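Local coordinates for NOL1/NOP2/sun family protein (Enterococcus faecium, PDB 3M4X), which probably methylates ribosomal RNA, as a member of the RsmB/RsmF (NOL1/NOP2/sun) family of RNA methyltransferases with a Rossmann-like catalytic domain and a PUA-like domain, at residues Gly343-Phe348 / Leu352-Glu357; Val367-Leu372 / Ser385-Leu390; Ser271-Val276 / Arg284-Lys289; Ile245-Val250 / Ala277-Thr282. All coordinates share one frame; numbering follows the deposited sequence.

In the fold
Contacts 1 and 2 lie in the first C-terminal domain of the RsmF type. Contacts 3 and 4 lie in the methyltransferase domain. Contacts 1 and 2 touch, with centres about 10 Å apart. Strand 351-355 of contact 1 lies beside Leu372 of contact 2, and Glu354 N to Leu372 O (2.7 Å) is a probable hydrogen bond. Contacts 3 and 4 have centres about 11 Å apart and share the loop 271-282. There Ser275 N probably donates a hydrogen bond to Ser247 OG (2.9 Å). The two pairs are far apart. Contacts 2 and 3 both reach the large mixed sheet, but on opposite sides of the chain's centre, about 41 Å apart between centres.

Contact 1: Gly343-Phe348 / Leu352-Glu357; sequences GRLLVF and LWEVPE
Phe348 overlaps the indole of Trp353 across a beta hairpin, with its CD1 3.6 Å from Trp353 CD1. The two ring planes meet obliquely, 36° apart. The hairpin joins strands 344-348 and 351-355, at one side of a four-stranded antiparallel sheet in the first C-terminal domain. Arg344 with Val355 and Leu346 with Trp353 are its hydrogen-bonded pairs, and each pair makes two backbone bonds. Leu346 and Val355 lie on the same face as Trp353. Leu346 CD1 meets Val355 CG2 at 3.9 Å, and the two side chains are set nearly crosswise. The other face carries Leu345, Val347, Leu352 and Glu354. There Val347 CG2 packs on Leu352 CD1 at 3.8 Å, and Trp330 of helix 324-336 touches Leu345 and Leu352. Glu357 brings its carboxylate to the aliphatic part of Arg344, with OE2 3.1 Å from Arg344 CD. The guanidinium and carboxylate planes are nearly perpendicular. Arg344 NE and Glu357 OE2 are too far apart for a salt bridge. Glu354 CG is anti to the backbone N (chi1 175°), and the extended chain carries the carboxylate back to Gly343. OE1 bonds to Tyr339 OH. OE2 accepts from Thr342 N and, at 3.0 Å, from Gly343 N, which lies on its anti side and 33° out of the carboxylate plane.

Contact 2: Val367-Leu372 / Ser385-Leu390; sequences VVRTGL and SYALAL
In Leu372, chi1 of -179° puts CG anti to the backbone N, and chi2 of 65° then turns the two methyls to helix 386-390. This contact, in the first C-terminal domain of the RsmF type, joins the chain leaving a beta bulge to that short helix. Leu372 CD1 reaches Ala387 CB at 4.2 Å. CD2 meets Leu388 CD1, also at 4.2 Å, and the two leucine side chains are nearly perpendicular. Arg369 is the second residue of the classic bulge: it and Val368 both face Val160 of strand 158-161. Its side chain bends at chi3 and brings the guanidinium edge to Ala387, with NH2 3.8 Å from Ala387 CB. The charged end is held by helix 140-153: NH2 forms a salt bridge with Glu151, and NH1 bonds to Ser147. The contact is buried, and its leucine and alanine part is apolar. Ser385 is the N-cap of the helix. Its OG also bonds to His373 O, and it accepts from Leu388 N at 3.1 Å.

Contact 3: Ser271-Val276 / Arg284-Lys289; sequences SEWGSV and RIWPHK
Arg284 lays one face of its guanidinium against the edge of Trp273, in a buried contact of the Rossmann-like methyltransferase domain. It is the six-membered ring of the indole that meets the cation. The ring and guanidinium planes are 80° apart. Trp273 CZ3 lies over the centre of the guanidinium face, 3.3 Å from Arg284 CZ. Trp273 CE3 is equally close to Arg284 NH2, at 3.3 Å. The cation therefore meets the rim of the indole and not its pi face, so this is not a classical cation-pi stack. Arg284 is extended from CG to NE, which carries its flat end from strand 283-285 to the loop 271-276. Polar bonds to other parts fix the guanidinium. NE forms a salt bridge with Glu243 of helix 243-252, and NH2 bonds to Phe237 O. These partners hold the group while the indole edge closes on it. The aromatic contact is between the two tryptophans. They approach from opposite directions and meet edge to edge, with Trp273 CH2 3.8 Å from Trp286 CZ2. Phe237 and Phe27 also meet the Trp286 ring, Phe27 in an edge-to-face pair. The contact thus joins the 3-10 segment 271-273 to strand 283-285 and the residues that follow it. The 3-10 turn that carries Trp273 is closed by Gly274 N to Ser271 O at 3.0 Å.

Contact 4: Ile245-Val250 / Ala277-Thr282; sequences IISWLV and AGLEKT
Leu279 packs its two methyls on helix 243-252, and this is the tight part of the contact. Its CD1 is 3.9 Å from Ile246 CG2 and 4.1 Å from Ile246 CB. Ile246 and Leu279 lie alongside each other, running opposite ways. Leu279 CD2 lies beside the hydroxyl of Ser247, 4.0 Å from OG. The contact joins the helix to the loop and 3-10 segment that lead into strand 283-285 of the Rossmann-like methyltransferase domain. Ile246 has CG2 anti to its backbone N, and CG2 is the branch that meets the leucine. The sheet bounds the same patch: Ile246 and Leu279 both touch Ile257 of strand 255-258, and Ile246 touches Phe296 and Ala298 of strand 295-302. Ser247 OG bonds to Glu243 O one helical turn back and to Ser275 N, so the buried hydroxyl is satisfied although Leu279 gives it only an apolar neighbour. The outer part is looser. Ala277 and Glu280 are exposed, and the Ala277 side chain points away from the helix. Thr282 points toward the helix, but its CG2 comes no nearer than 4.5 Å to Ile246 CG2. It turns its hydroxyl back on its own loop. Leu279 O receives two bonds from this one residue, from Thr282 N at 3.0 Å and, in the carbonyl plane, from Thr282 OG1 at 2.7 Å.

Contact 1: Gly343-Phe348 / Leu352-Glu357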
loop_
_atom_site.group_PDB
_atom_site.type_symbol
_atom_site.label_atom_id
_atom_site.label_comp_id
_atom_site.label_asym_id
_atom_site.label_seq_id
_atom_site.Cartn_x
_atom_site.Cartn_y
_atom_site.Cartn_z
ATOM N N GLY A 343 -18.569 -7.394 -7.610
ATOM C CA GLY A 343 -17.734 -8.272 -8.413
ATOM C C GLY A 343 -18.268 -9.691 -8.437
ATOM O O GLY A 343 -19.392 -9.937 -8.007
ATOM N N ARG A 344 -17.463 -10.629 -8.928
ATOM C CA ARG A 344 -17.884 -12.027 -9.017
ATOM C C ARG A 344 -17.702 -12.743 -7.686
ATOM O O ARG A 344 -16.726 -12.511 -6.987
ATOM C CB ARG A 344 -17.083 -12.761 -10.095
ATOM C CG ARG A 344 -16.730 -11.908 -11.292
ATOM C CD ARG A 344 -16.595 -12.756 -12.547
ATOM N NE ARG A 344 -15.547 -13.769 -12.440
ATOM C CZ ARG A 344 -15.584 -14.943 -13.067
ATOM N NH1 ARG A 344 -16.621 -15.256 -13.835
ATOM N NH2 ARG A 344 -14.589 -15.809 -12.918
ATOM N N LEU A 345 -18.625 -13.635 -7.345
ATOM C CA LEU A 345 -18.517 -14.353 -6.081
ATOM C C LEU A 345 -17.913 -15.741 -6.274
ATOM O O LEU A 345 -18.481 -16.586 -6.959
ATOM C CB LEU A 345 -19.880 -14.447 -5.385
ATOM C CG LEU A 345 -20.571 -13.115 -5.093
ATOM C CD1 LEU A 345 -22.021 -13.335 -4.720
ATOM C CD2 LEU A 345 -19.839 -12.357 -4.001
ATOM N N LEU A 346 -16.751 -15.964 -5.667
ATOM C CA LEU A 346 -16.075 -17.249 -5.763
ATOM C C LEU A 346 -15.810 -17.815 -4.376
ATOM O O LEU A 346 -15.682 -17.069 -3.404
ATOM C CB LEU A 346 -14.756 -17.108 -6.517
ATOM C CG LEU A 346 -14.724 -16.227 -7.768
ATOM C CD1 LEU A 346 -13.362 -16.327 -8.431
ATOM C CD2 LEU A 346 -15.813 -16.589 -8.762
ATOM N N VAL A 347 -15.722 -19.137 -4.289
ATOM C CA VAL A 347 -15.395 -19.792 -3.032
ATOM C C VAL A 347 -14.128 -20.646 -3.171
ATOM O O VAL A 347 -13.979 -21.394 -4.137
ATOM C CB VAL A 347 -16.563 -20.673 -2.535
ATOM C CG1 VAL A 347 -16.274 -21.206 -1.139
ATOM C CG2 VAL A 347 -17.875 -19.886 -2.543
ATOM N N PHE A 348 -13.207 -20.498 -2.223
ATOM C CA PHE A 348 -12.058 -21.389 -2.102
ATOM C C PHE A 348 -11.922 -21.722 -0.623
ATOM O O PHE A 348 -11.860 -20.814 0.203
ATOM C CB PHE A 348 -10.763 -20.713 -2.575
ATOM C CG PHE A 348 -10.928 -19.829 -3.782
ATOM C CD1 PHE A 348 -10.694 -18.465 -3.693
ATOM C CD2 PHE A 348 -11.297 -20.359 -5.008
ATOM C CE1 PHE A 348 -10.833 -17.639 -4.803
ATOM C CE2 PHE A 348 -11.441 -19.540 -6.124
ATOM C CZ PHE A 348 -11.211 -18.179 -6.020
ATOM N N LEU A 352 -15.648 -17.135 1.048
ATOM C CA LEU A 352 -16.360 -16.411 -0.001
ATOM C C LEU A 352 -15.615 -15.120 -0.358
ATOM O O LEU A 352 -15.291 -14.318 0.515
ATOM C CB LEU A 352 -17.784 -16.095 0.455
ATOM C CG LEU A 352 -18.731 -15.448 -0.550
ATOM C CD1 LEU A 352 -18.905 -16.350 -1.767
ATOM C CD2 LEU A 352 -20.079 -15.177 0.109
ATOM N N TRP A 353 -15.343 -14.927 -1.643
ATOM C CA TRP A 353 -14.593 -13.770 -2.098
ATOM C C TRP A 353 -15.391 -13.024 -3.127
ATOM O O TRP A 353 -16.122 -13.618 -3.915
ATOM C CB TRP A 353 -13.276 -14.200 -2.754
ATOM C CG TRP A 353 -12.274 -14.724 -1.807
ATOM C CD1 TRP A 353 -12.094 -16.025 -1.436
ATOM C CD2 TRP A 353 -11.285 -13.965 -1.114
ATOM N NE1 TRP A 353 -11.055 -16.119 -0.541
ATOM C CE2 TRP A 353 -10.546 -14.863 -0.321
ATOM C CE3 TRP A 353 -10.955 -12.608 -1.070
ATOM C CZ2 TRP A 353 -9.502 -14.451 0.493
ATOM C CZ3 TRP A 353 -9.919 -12.203 -0.261
ATOM C CH2 TRP A 353 -9.207 -13.117 0.510
ATOM N N GLU A 354 -15.229 -11.712 -3.147
ATOM C CA GLU A 354 -15.829 -10.918 -4.198
ATOM C C GLU A 354 -14.670 -10.344 -4.973
ATOM O O GLU A 354 -13.884 -9.566 -4.430
ATOM C CB GLU A 354 -16.695 -9.803 -3.613
ATOM C CG GLU A 354 -17.263 -8.851 -4.653
ATOM C CD GLU A 354 -18.115 -7.772 -4.034
ATOM O OE1 GLU A 354 -18.573 -7.965 -2.889
ATOM O OE2 GLU A 354 -18.321 -6.729 -4.683
ATOM N N VAL A 355 -14.563 -10.745 -6.236
ATOM C CA VAL A 355 -13.405 -10.437 -7.059
ATOM C C VAL A 355 -13.776 -9.426 -8.132
ATOM O O VAL A 355 -14.815 -9.552 -8.769
ATOM C CB VAL A 355 -12.873 -11.709 -7.749
ATOM C CG1 VAL A 355 -11.531 -11.430 -8.401
ATOM C CG2 VAL A 355 -12.743 -12.831 -6.742
ATOM N N PRO A 356 -12.924 -8.414 -8.335
ATOM C CA PRO A 356 -13.233 -7.388 -9.327
ATOM C C PRO A 356 -13.377 -8.001 -10.704
ATOM O O PRO A 356 -12.745 -9.004 -11.025
ATOM C CB PRO A 356 -12.008 -6.477 -9.277
ATOM C CG PRO A 356 -11.445 -6.695 -7.925
ATOM C CD PRO A 356 -11.657 -8.141 -7.646
ATOM N N GLU A 357 -14.223 -7.396 -11.516
ATOM C CA GLU A 357 -14.499 -7.943 -12.825
ATOM C C GLU A 357 -13.260 -7.823 -13.702
ATOM O O GLU A 357 -13.095 -8.579 -14.650
ATOM C CB GLU A 357 -15.687 -7.221 -13.454
ATOM C CG GLU A 357 -16.452 -8.077 -14.428
ATOM C CD GLU A 357 -17.070 -9.286 -13.758
ATOM O OE1 GLU A 357 -17.519 -9.155 -12.600
ATOM O OE2 GLU A 357 -17.106 -10.364 -14.385
#

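Contact 2: Val367-Leu372 / Ser385-Leu390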
loop_
_atom_site.group_PDB
_atom_site.type_symbol
_atom_site.label_atom_id
_atom_site.label_comp_id
_atom_site.label_asym_id
_atom_site.label_seq_id
_atom_site.Cartn_x
_atom_site.Cartn_y
_atom_site.Cartn_z
ATOM N N VAL A 367 -1.899 -16.374 -5.145
ATOM C CA VAL A 367 -2.727 -15.262 -4.712
ATOM C C VAL A 367 -3.070 -15.393 -3.237
ATOM O O VAL A 367 -3.781 -16.317 -2.837
ATOM C CB VAL A 367 -4.018 -15.181 -5.520
ATOM C CG1 VAL A 367 -4.963 -14.197 -4.883
ATOM C CG2 VAL A 367 -3.718 -14.786 -6.951
ATOM N N VAL A 368 -2.547 -14.459 -2.442
ATOM C CA VAL A 368 -2.745 -14.413 -0.998
ATOM C C VAL A 368 -4.084 -13.768 -0.647
ATOM O O VAL A 368 -4.684 -14.048 0.397
ATOM C CB VAL A 368 -1.613 -13.607 -0.340
ATOM C CG1 VAL A 368 -1.710 -13.673 1.168
ATOM C CG2 VAL A 368 -0.262 -14.137 -0.818
ATOM N N ARG A 369 -4.558 -12.905 -1.534
ATOM C CA ARG A 369 -5.802 -12.198 -1.293
ATOM C C ARG A 369 -6.495 -11.918 -2.615
ATOM O O ARG A 369 -5.910 -11.313 -3.508
ATOM C CB ARG A 369 -5.520 -10.900 -0.530
ATOM C CG ARG A 369 -6.760 -10.148 -0.105
ATOM C CD ARG A 369 -6.504 -9.348 1.167
ATOM N NE ARG A 369 -7.639 -9.522 2.042
ATOM C CZ ARG A 369 -7.589 -10.095 3.232
ATOM N NH1 ARG A 369 -6.434 -10.508 3.729
ATOM N NH2 ARG A 369 -8.704 -10.216 3.930
ATOM N N THR A 370 -7.746 -12.360 -2.739
ATOM C CA THR A 370 -8.463 -12.269 -4.008
ATOM C C THR A 370 -9.679 -11.358 -3.920
ATOM O O THR A 370 -10.815 -11.829 -3.899
ATOM C CB THR A 370 -8.916 -13.674 -4.479
ATOM O OG1 THR A 370 -7.778 -14.533 -4.586
ATOM C CG2 THR A 370 -9.592 -13.596 -5.824
ATOM N N GLY A 371 -9.448 -10.049 -3.869
ATOM C CA GLY A 371 -10.549 -9.104 -3.769
ATOM C C GLY A 371 -11.048 -8.927 -2.340
ATOM O O GLY A 371 -10.260 -8.842 -1.396
ATOM N N LEU A 372 -12.362 -8.866 -2.173
ATOM C CA LEU A 372 -12.921 -8.673 -0.847
ATOM C C LEU A 372 -13.359 -10.000 -0.258
ATOM O O LEU A 372 -14.212 -10.697 -0.816
ATOM C CB LEU A 372 -14.091 -7.680 -0.866
ATOM C CG LEU A 372 -14.728 -7.389 0.509
ATOM C CD1 LEU A 372 -13.736 -6.684 1.450
ATOM C CD2 LEU A 372 -16.037 -6.584 0.381
ATOM N N SER A 385 -17.002 -11.606 7.480
ATOM C CA SER A 385 -15.581 -11.482 7.792
ATOM C C SER A 385 -15.188 -10.133 8.384
ATOM O O SER A 385 -15.905 -9.134 8.265
ATOM C CB SER A 385 -14.763 -11.683 6.528
ATOM O OG SER A 385 -15.032 -10.612 5.643
ATOM N N TYR A 386 -14.011 -10.132 9.001
ATOM C CA TYR A 386 -13.346 -8.933 9.472
ATOM C C TYR A 386 -13.141 -7.979 8.302
ATOM O O TYR A 386 -13.377 -6.777 8.421
ATOM C CB TYR A 386 -12.010 -9.342 10.072
ATOM C CG TYR A 386 -11.239 -8.254 10.796
ATOM C CD1 TYR A 386 -11.790 -7.584 11.876
ATOM C CD2 TYR A 386 -9.937 -7.944 10.435
ATOM C CE1 TYR A 386 -11.083 -6.614 12.555
ATOM C CE2 TYR A 386 -9.219 -6.976 11.114
ATOM C CZ TYR A 386 -9.798 -6.314 12.174
ATOM O OH TYR A 386 -9.095 -5.346 12.858
ATOM N N ALA A 387 -12.730 -8.517 7.160
ATOM C CA ALA A 387 -12.475 -7.691 5.982
ATOM C C ALA A 387 -13.713 -6.890 5.598
ATOM O O ALA A 387 -13.628 -5.691 5.306
ATOM C CB ALA A 387 -11.991 -8.550 4.804
ATOM N N LEU A 388 -14.864 -7.559 5.581
ATOM C CA LEU A 388 -16.112 -6.930 5.175
ATOM C C LEU A 388 -16.477 -5.808 6.149
ATOM O O LEU A 388 -16.809 -4.688 5.739
ATOM C CB LEU A 388 -17.234 -7.981 5.092
ATOM C CG LEU A 388 -18.649 -7.466 4.814
ATOM C CD1 LEU A 388 -18.678 -6.573 3.601
ATOM C CD2 LEU A 388 -19.617 -8.618 4.644
ATOM N N ALA A 389 -16.399 -6.105 7.442
ATOM C CA ALA A 389 -16.586 -5.081 8.465
ATOM C C ALA A 389 -15.750 -3.831 8.180
ATOM O O ALA A 389 -16.274 -2.718 8.173
ATOM C CB ALA A 389 -16.255 -5.637 9.858
ATOM N N LEU A 390 -14.458 -4.028 7.936
ATOM C CA LEU A 390 -13.516 -2.921 7.731
ATOM C C LEU A 390 -13.575 -2.256 6.348
ATOM O O LEU A 390 -12.934 -1.230 6.130
ATOM C CB LEU A 390 -12.086 -3.370 8.043
ATOM C CG LEU A 390 -11.716 -3.172 9.522
ATOM C CD1 LEU A 390 -12.661 -3.938 10.450
ATOM C CD2 LEU A 390 -10.277 -3.560 9.793
#

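Contact 3: Ser271-Val276 / Arg284-Lys289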
loop_
_atom_site.group_PDB
_atom_site.type_symbol
_atom_site.label_atom_id
_atom_site.label_comp_id
_atom_site.label_asym_id
_atom_site.label_seq_id
_atom_site.Cartn_x
_atom_site.Cartn_y
_atom_site.Cartn_z
ATOM N N SER A 271 21.007 16.248 -14.428
ATOM C CA SER A 271 21.308 15.819 -15.785
ATOM C C SER A 271 22.735 15.275 -15.899
ATOM O O SER A 271 22.975 14.301 -16.614
ATOM C CB SER A 271 21.086 16.959 -16.772
ATOM O OG SER A 271 21.941 18.044 -16.472
ATOM N N GLU A 272 23.680 15.883 -15.180
ATOM C CA GLU A 272 25.072 15.440 -15.268
ATOM C C GLU A 272 25.279 14.039 -14.687
ATOM O O GLU A 272 26.309 13.418 -14.912
ATOM C CB GLU A 272 26.038 16.452 -14.629
ATOM C CG GLU A 272 25.926 16.596 -13.100
ATOM C CD GLU A 272 24.899 17.636 -12.673
ATOM O OE1 GLU A 272 24.028 17.998 -13.498
ATOM O OE2 GLU A 272 24.963 18.097 -11.508
ATOM N N TRP A 273 24.297 13.529 -13.951
ATOM C CA TRP A 273 24.394 12.156 -13.450
ATOM C C TRP A 273 23.752 11.118 -14.379
ATOM O O TRP A 273 23.786 9.919 -14.100
ATOM C CB TRP A 273 23.815 12.047 -12.039
ATOM C CG TRP A 273 24.614 12.796 -11.027
ATOM C CD1 TRP A 273 25.878 13.305 -11.187
ATOM C CD2 TRP A 273 24.221 13.112 -9.688
ATOM N NE1 TRP A 273 26.287 13.922 -10.033
ATOM C CE2 TRP A 273 25.291 13.824 -9.095
ATOM C CE3 TRP A 273 23.067 12.874 -8.932
ATOM C CZ2 TRP A 273 25.243 14.297 -7.780
ATOM C CZ3 TRP A 273 23.024 13.343 -7.621
ATOM C CH2 TRP A 273 24.106 14.047 -7.062
ATOM N N GLY A 274 23.179 11.574 -15.487
ATOM C CA GLY A 274 22.554 10.667 -16.442
ATOM C C GLY A 274 23.126 10.823 -17.835
ATOM O O GLY A 274 24.196 11.417 -18.006
ATOM N N SER A 275 22.426 10.296 -18.838
ATOM C CA SER A 275 22.867 10.457 -20.219
ATOM C C SER A 275 21.746 10.784 -21.193
ATOM O O SER A 275 21.917 10.617 -22.393
ATOM C CB SER A 275 23.642 9.228 -20.703
ATOM O OG SER A 275 22.856 8.056 -20.672
ATOM N N VAL A 276 20.607 11.252 -20.691
ATOM C CA VAL A 276 19.510 11.641 -21.573
ATOM C C VAL A 276 18.911 12.952 -21.101
ATOM O O VAL A 276 19.168 13.372 -19.986
ATOM C CB VAL A 276 18.397 10.558 -21.644
ATOM C CG1 VAL A 276 18.987 9.228 -22.065
ATOM C CG2 VAL A 276 17.670 10.433 -20.289
ATOM N N ARG A 284 14.375 14.461 -6.500
ATOM C CA ARG A 284 15.253 14.007 -5.438
ATOM C C ARG A 284 14.838 14.606 -4.109
ATOM O O ARG A 284 14.429 15.760 -4.027
ATOM C CB ARG A 284 16.721 14.337 -5.737
ATOM C CG ARG A 284 17.429 13.256 -6.548
ATOM C CD ARG A 284 18.856 13.669 -6.897
ATOM N NE ARG A 284 19.597 12.603 -7.564
ATOM C CZ ARG A 284 20.266 11.635 -6.937
ATOM N NH1 ARG A 284 20.300 11.581 -5.608
ATOM N NH2 ARG A 284 20.902 10.712 -7.645
ATOM N N ILE A 285 14.948 13.805 -3.064
ATOM C CA ILE A 285 14.742 14.307 -1.722
ATOM C C ILE A 285 16.038 14.107 -0.941
ATOM O O ILE A 285 16.489 12.978 -0.745
ATOM C CB ILE A 285 13.530 13.618 -1.047
ATOM C CG1 ILE A 285 12.247 14.008 -1.784
ATOM C CG2 ILE A 285 13.430 14.017 0.420
ATOM C CD1 ILE A 285 11.027 13.309 -1.301
ATOM N N TRP A 286 16.653 15.217 -0.549
ATOM C CA TRP A 286 17.910 15.198 0.195
ATOM C C TRP A 286 17.623 15.570 1.652
ATOM O O TRP A 286 16.898 16.530 1.915
ATOM C CB TRP A 286 18.898 16.210 -0.385
ATOM C CG TRP A 286 19.431 15.940 -1.793
ATOM C CD1 TRP A 286 19.040 16.557 -2.952
ATOM C CD2 TRP A 286 20.491 15.040 -2.160
ATOM N NE1 TRP A 286 19.770 16.077 -4.016
ATOM C CE2 TRP A 286 20.671 15.151 -3.557
ATOM C CE3 TRP A 286 21.302 14.150 -1.446
ATOM C CZ2 TRP A 286 21.621 14.397 -4.252
ATOM C CZ3 TRP A 286 22.243 13.403 -2.139
ATOM C CH2 TRP A 286 22.398 13.532 -3.529
ATOM N N PRO A 287 18.191 14.814 2.602
ATOM C CA PRO A 287 17.905 15.009 4.033
ATOM C C PRO A 287 18.398 16.366 4.556
ATOM O O PRO A 287 17.843 16.914 5.501
ATOM C CB PRO A 287 18.686 13.876 4.716
ATOM C CG PRO A 287 19.154 12.965 3.615
ATOM C CD PRO A 287 19.199 13.768 2.364
ATOM N N HIS A 288 19.447 16.901 3.951
ATOM C CA HIS A 288 19.989 18.170 4.408
ATOM C C HIS A 288 19.246 19.368 3.818
ATOM O O HIS A 288 19.491 20.508 4.205
ATOM C CB HIS A 288 21.480 18.254 4.083
ATOM C CG HIS A 288 21.786 18.237 2.616
ATOM N ND1 HIS A 288 21.652 17.104 1.838
ATOM C CD2 HIS A 288 22.233 19.211 1.790
ATOM C CE1 HIS A 288 22.000 17.386 0.595
ATOM N NE2 HIS A 288 22.357 18.656 0.539
ATOM N N LYS A 289 18.321 19.090 2.905
ATOM C CA LYS A 289 17.742 20.107 2.033
ATOM C C LYS A 289 16.224 20.104 2.129
ATOM O O LYS A 289 15.593 21.150 2.264
ATOM C CB LYS A 289 18.118 19.804 0.576
ATOM C CG LYS A 289 18.929 20.872 -0.128
ATOM C CD LYS A 289 18.967 20.573 -1.618
ATOM C CE LYS A 289 19.672 21.652 -2.435
ATOM N NZ LYS A 289 19.473 21.414 -3.898
#

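Contact 4: Ile245-Val250 / Ala277-Thr282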
loop_
_atom_site.group_PDB
_atom_site.type_symbol
_atom_site.label_atom_id
_atom_site.label_comp_id
_atom_site.label_asym_id
_atom_site.label_seq_id
_atom_site.Cartn_x
_atom_site.Cartn_y
_atom_site.Cartn_z
ATOM N N ILE A 245 19.561 4.625 -14.217
ATOM C CA ILE A 245 18.417 3.758 -14.499
ATOM C C ILE A 245 17.389 4.420 -15.434
ATOM O O ILE A 245 16.921 3.799 -16.390
ATOM C CB ILE A 245 17.719 3.305 -13.201
ATOM C CG1 ILE A 245 18.525 2.192 -12.531
ATOM C CG2 ILE A 245 16.308 2.800 -13.498
ATOM C CD1 ILE A 245 18.791 0.994 -13.438
ATOM N N ILE A 246 17.046 5.679 -15.163
ATOM C CA ILE A 246 16.146 6.423 -16.043
ATOM C C ILE A 246 16.711 6.634 -17.463
ATOM O O ILE A 246 15.972 6.587 -18.445
ATOM C CB ILE A 246 15.742 7.779 -15.442
ATOM C CG1 ILE A 246 15.260 7.602 -13.999
ATOM C CG2 ILE A 246 14.646 8.417 -16.283
ATOM C CD1 ILE A 246 14.095 6.652 -13.882
ATOM N N SER A 247 18.017 6.874 -17.570
ATOM C CA SER A 247 18.659 7.010 -18.874
ATOM C C SER A 247 18.548 5.697 -19.617
ATOM O O SER A 247 18.150 5.652 -20.767
ATOM C CB SER A 247 20.147 7.365 -18.707
ATOM O OG SER A 247 20.294 8.543 -17.943
ATOM N N TRP A 248 18.940 4.628 -18.940
ATOM C CA TRP A 248 18.839 3.289 -19.475
ATOM C C TRP A 248 17.422 2.990 -19.984
ATOM O O TRP A 248 17.252 2.453 -21.082
ATOM C CB TRP A 248 19.262 2.279 -18.405
ATOM C CG TRP A 248 19.139 0.855 -18.857
ATOM C CD1 TRP A 248 20.042 0.150 -19.600
ATOM C CD2 TRP A 248 18.049 -0.041 -18.589
ATOM N NE1 TRP A 248 19.583 -1.126 -19.811
ATOM C CE2 TRP A 248 18.362 -1.272 -19.205
ATOM C CE3 TRP A 248 16.837 0.079 -17.890
ATOM C CZ2 TRP A 248 17.518 -2.378 -19.135
ATOM C CZ3 TRP A 248 15.997 -1.017 -17.822
ATOM C CH2 TRP A 248 16.339 -2.230 -18.451
ATOM N N LEU A 249 16.407 3.347 -19.195
ATOM C CA LEU A 249 15.014 3.198 -19.637
ATOM C C LEU A 249 14.744 3.964 -20.929
ATOM O O LEU A 249 14.178 3.418 -21.875
ATOM C CB LEU A 249 14.029 3.662 -18.557
ATOM C CG LEU A 249 13.735 2.709 -17.398
ATOM C CD1 LEU A 249 12.834 3.365 -16.333
ATOM C CD2 LEU A 249 13.102 1.452 -17.941
ATOM N N VAL A 250 15.134 5.237 -20.952
ATOM C CA VAL A 250 14.895 6.104 -22.105
ATOM C C VAL A 250 15.676 5.657 -23.349
ATOM O O VAL A 250 15.225 5.844 -24.482
ATOM C CB VAL A 250 15.249 7.575 -21.784
ATOM C CG1 VAL A 250 15.256 8.430 -23.057
ATOM C CG2 VAL A 250 14.292 8.138 -20.752
ATOM N N ALA A 277 18.107 13.582 -21.948
ATOM C CA ALA A 277 17.442 14.827 -21.598
ATOM C C ALA A 277 16.336 14.576 -20.577
ATOM O O ALA A 277 15.950 13.432 -20.344
ATOM C CB ALA A 277 16.854 15.470 -22.854
ATOM N N GLY A 278 15.841 15.652 -19.972
ATOM C CA GLY A 278 14.649 15.621 -19.135
ATOM C C GLY A 278 14.795 15.163 -17.697
ATOM O O GLY A 278 13.813 15.102 -16.959
ATOM N N LEU A 279 16.013 14.822 -17.300
ATOM C CA LEU A 279 16.274 14.297 -15.964
ATOM C C LEU A 279 15.863 15.250 -14.824
ATOM O O LEU A 279 15.579 14.823 -13.704
ATOM C CB LEU A 279 17.751 13.924 -15.848
ATOM C CG LEU A 279 18.140 12.441 -15.959
ATOM C CD1 LEU A 279 16.989 11.540 -16.362
ATOM C CD2 LEU A 279 19.352 12.231 -16.870
ATOM N N GLU A 280 15.828 16.540 -15.118
ATOM C CA GLU A 280 15.435 17.532 -14.133
ATOM C C GLU A 280 13.977 17.358 -13.711
ATOM O O GLU A 280 13.555 17.888 -12.682
ATOM C CB GLU A 280 15.658 18.943 -14.691
ATOM C CG GLU A 280 14.761 19.291 -15.878
ATOM C CD GLU A 280 15.292 18.790 -17.227
ATOM O OE1 GLU A 280 16.363 18.138 -17.278
ATOM O OE2 GLU A 280 14.631 19.073 -18.246
ATOM N N LYS A 281 13.215 16.620 -14.516
ATOM C CA LYS A 281 11.806 16.341 -14.231
ATOM C C LYS A 281 11.650 15.232 -13.212
ATOM O O LYS A 281 10.554 14.989 -12.722
ATOM C CB LYS A 281 11.064 15.927 -15.501
ATOM C CG LYS A 281 10.946 17.005 -16.557
ATOM C CD LYS A 281 10.346 16.415 -17.832
ATOM C CE LYS A 281 10.681 17.271 -19.041
ATOM N NZ LYS A 281 10.448 16.530 -20.308
ATOM N N THR A 282 12.737 14.524 -12.927
ATOM C CA THR A 282 12.723 13.546 -11.852
ATOM C C THR A 282 12.992 14.251 -10.513
ATOM O O THR A 282 13.493 15.378 -10.480
ATOM C CB THR A 282 13.711 12.391 -12.116
ATOM O OG1 THR A 282 15.060 12.853 -11.973
ATOM C CG2 THR A 282 13.509 11.833 -13.547
#